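Long-range contact in fumarate reductase iron-sulfur subunit (Mycolicibacterium smegmatis, PDB 7D6V), which carries the three iron-sulfur clusters that probably relay electrons from succinate oxidation in subunit A to the quinone in the membrane part of succinate dehydrogenase Sdh1: residues Q140-C145 against F173-A178. Sequence-based numbering, arbitrary orientation.
With SF4 (iron/sulfur cluster), chain F.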
loop_
_atom_site.group_PDB
_atom_site.type_symbol
_atom_site.label_atom_id
_atom_site.label_comp_id
_atom_site.label_asym_id
_atom_site.label_seq_id
_atom_site.Cartn_x
_atom_site.Cartn_y
_atom_site.Cartn_z
ATOM N N GLN B 140 0.892 -1.652 13.905
ATOM C CA GLN B 140 -0.003 -1.113 12.892
ATOM C C GLN B 140 0.717 -0.128 11.991
ATOM O O GLN B 140 0.364 0.006 10.815
ATOM C CB GLN B 140 -1.201 -0.445 13.561
ATOM C CG GLN B 140 -2.342 -1.386 13.851
ATOM C CD GLN B 140 -3.600 -0.657 14.247
ATOM O OE1 GLN B 140 -3.558 0.502 14.648
ATOM N NE2 GLN B 140 -4.732 -1.335 14.145
ATOM N N GLU B 141 1.713 0.582 12.523
ATOM C CA GLU B 141 2.508 1.459 11.666
ATOM C C GLU B 141 3.235 0.666 10.588
ATOM O O GLU B 141 3.274 1.072 9.421
ATOM C CB GLU B 141 3.508 2.265 12.487
ATOM C CG GLU B 141 4.116 3.407 11.692
ATOM C CD GLU B 141 5.549 3.696 12.078
ATOM O OE1 GLU B 141 6.229 4.426 11.330
ATOM O OE2 GLU B 141 5.993 3.198 13.133
ATOM N N PHE B 142 3.827 -0.471 10.959
ATOM C CA PHE B 142 4.546 -1.281 9.984
ATOM C C PHE B 142 3.609 -2.029 9.049
ATOM O O PHE B 142 4.030 -2.422 7.957
ATOM C CB PHE B 142 5.467 -2.276 10.687
ATOM C CG PHE B 142 6.341 -1.659 11.734
ATOM C CD1 PHE B 142 6.951 -0.437 11.517
ATOM C CD2 PHE B 142 6.559 -2.303 12.937
ATOM C CE1 PHE B 142 7.755 0.128 12.480
ATOM C CE2 PHE B 142 7.362 -1.742 13.902
ATOM C CZ PHE B 142 7.959 -0.526 13.675
ATOM N N ARG B 143 2.358 -2.245 9.451
ATOM C CA ARG B 143 1.419 -2.897 8.544
ATOM C C ARG B 143 0.948 -1.984 7.418
ATOM O O ARG B 143 0.163 -2.432 6.578
ATOM C CB ARG B 143 0.206 -3.427 9.307
ATOM C CG ARG B 143 0.530 -4.389 10.427
ATOM C CD ARG B 143 0.723 -5.792 9.916
ATOM N NE ARG B 143 -0.539 -6.424 9.554
ATOM C CZ ARG B 143 -0.631 -7.602 8.949
ATOM N NH1 ARG B 143 0.466 -8.276 8.647
ATOM N NH2 ARG B 143 -1.817 -8.107 8.649
ATOM N N LYS B 144 1.399 -0.730 7.377
ATOM C CA LYS B 144 1.079 0.174 6.281
ATOM C C LYS B 144 1.868 -0.126 5.018
ATOM O O LYS B 144 1.605 0.492 3.983
ATOM C CB LYS B 144 1.345 1.624 6.692
ATOM C CG LYS B 144 0.269 2.257 7.546
ATOM C CD LYS B 144 0.819 3.446 8.308
ATOM C CE LYS B 144 1.452 4.450 7.365
ATOM N NZ LYS B 144 2.614 5.144 7.984
ATOM N N CYS B 145 2.852 -1.007 5.110
ATOM C CA CYS B 145 3.757 -1.281 3.994
ATOM C C CYS B 145 3.273 -1.920 2.687
ATOM O O CYS B 145 3.070 -3.132 2.623
ATOM C CB CYS B 145 4.973 -2.066 4.505
ATOM S SG CYS B 145 5.790 -3.077 3.249
ATOM N N PHE B 173 12.065 -6.637 5.497
ATOM C CA PHE B 173 11.854 -7.853 6.265
ATOM C C PHE B 173 12.390 -7.760 7.685
ATOM O O PHE B 173 11.863 -8.426 8.578
ATOM C CB PHE B 173 12.452 -9.029 5.504
ATOM C CG PHE B 173 11.742 -9.290 4.220
ATOM C CD1 PHE B 173 10.485 -9.862 4.223
ATOM C CD2 PHE B 173 12.291 -8.894 3.017
ATOM C CE1 PHE B 173 9.810 -10.074 3.051
ATOM C CE2 PHE B 173 11.615 -9.105 1.841
ATOM C CZ PHE B 173 10.374 -9.694 1.859
ATOM N N HIS B 174 13.378 -6.904 7.938
ATOM C CA HIS B 174 13.694 -6.580 9.322
ATOM C C HIS B 174 12.582 -5.754 9.957
ATOM O O HIS B 174 12.292 -5.916 11.149
ATOM C CB HIS B 174 15.037 -5.861 9.396
ATOM C CG HIS B 174 16.208 -6.768 9.188
ATOM N ND1 HIS B 174 16.578 -7.726 10.107
ATOM C CD2 HIS B 174 17.075 -6.883 8.155
ATOM C CE1 HIS B 174 17.630 -8.383 9.655
ATOM N NE2 HIS B 174 17.951 -7.891 8.473
ATOM N N MET B 175 11.927 -4.895 9.175
ATOM C CA MET B 175 10.725 -4.225 9.656
ATOM C C MET B 175 9.615 -5.229 9.942
ATOM O O MET B 175 8.855 -5.069 10.901
ATOM C CB MET B 175 10.262 -3.186 8.636
ATOM C CG MET B 175 9.078 -2.355 9.084
ATOM S SD MET B 175 8.390 -1.352 7.762
ATOM C CE MET B 175 7.747 -2.621 6.681
ATOM N N ARG B 176 9.495 -6.260 9.107
ATOM C CA ARG B 176 8.517 -7.316 9.355
ATOM C C ARG B 176 8.833 -8.075 10.641
ATOM O O ARG B 176 7.926 -8.422 11.410
ATOM C CB ARG B 176 8.473 -8.265 8.158
ATOM C CG ARG B 176 7.739 -9.561 8.407
ATOM C CD ARG B 176 6.307 -9.484 7.928
ATOM N NE ARG B 176 5.643 -10.780 8.013
ATOM C CZ ARG B 176 4.609 -11.038 8.802
ATOM N NH1 ARG B 176 4.111 -10.088 9.577
ATOM N NH2 ARG B 176 4.071 -12.247 8.813
ATOM N N ILE B 177 10.116 -8.347 10.887
ATOM C CA ILE B 177 10.525 -8.979 12.137
ATOM C C ILE B 177 10.160 -8.099 13.326
ATOM O O ILE B 177 9.680 -8.588 14.351
ATOM C CB ILE B 177 12.031 -9.300 12.111
ATOM C CG1 ILE B 177 12.325 -10.408 11.101
ATOM C CG2 ILE B 177 12.519 -9.711 13.488
ATOM C CD1 ILE B 177 13.796 -10.660 10.891
ATOM N N ALA B 178 10.387 -6.789 13.208
ATOM C CA ALA B 178 10.004 -5.872 14.281
ATOM C C ALA B 178 8.494 -5.857 14.489
ATOM O O ALA B 178 8.014 -5.794 15.627
ATOM C CB ALA B 178 10.513 -4.466 13.975
HETATM FE FE1 SF4 F . 10.014 -0.580 1.831
HETATM FE FE2 SF4 F . 8.027 1.550 2.624
HETATM FE FE3 SF4 F . 7.128 -1.317 2.321
HETATM FE FE4 SF4 F . 7.881 0.295 -0.118
HETATM S S1 SF4 F . 6.510 0.554 1.498
HETATM S S2 SF4 F . 8.499 -1.575 0.705
HETATM S S3 SF4 F . 9.398 1.292 1.008
HETATM S S4 SF4 F . 8.644 -0.322 3.447
#
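Phe142, Cys145, Met175 and Ala178 form a buried apolar contact beside the [4Fe-4S] cluster. It joins the C-terminal end of helix 133-142, and the turn after it, to the middle of helix 171-181. The CA atoms of Phe142 and Met175 are 6.9 Å apart. Met175 and Phe142 bury the most surface. Met175 CG sits 3.8 Å from Phe142 CD1, at a slant to the ring. Met175 SD lies 5.1 Å from the centroid of the Phe142 ring, 53° off the normal, in an oblique Met-aromatic contact. Met175 is extended through chi1 and chi2, then bends at chi3 (67°). Met175 CE ends 3.6 Å from Cys145 CB. Further along the ring, Phe142 CE2 meets Ala178 CB at 4.2 Å. Met182 and Ala223 of the same chain also touch this phenyl group.

A type I beta turn from Phe142 to Cys145 leads from the helix end to the cluster. Both segments belong to the 4Fe-4S dicluster region, the part that resembles bacterial dicluster ferredoxins. Cys145 SG binds iron FE3 of the cluster at 2.4 Å, and Cys148, Cys151 and Cys213 also belong to the pocket. Met175 thus packs against the methylene group of a cluster ligand. The Met175 side chain is about 8 Å from the [3Fe-4S] cluster.

Arg143 and Arg176 run side by side, with their NH1 atoms 4.2 Å apart and their guanidinium planes turned by 41°. Each has an acidic partner, which probably offsets the like charges. Arg176 forms a salt bridge with Glu179, and Arg143 with Glu139 of the neighbouring subunit A.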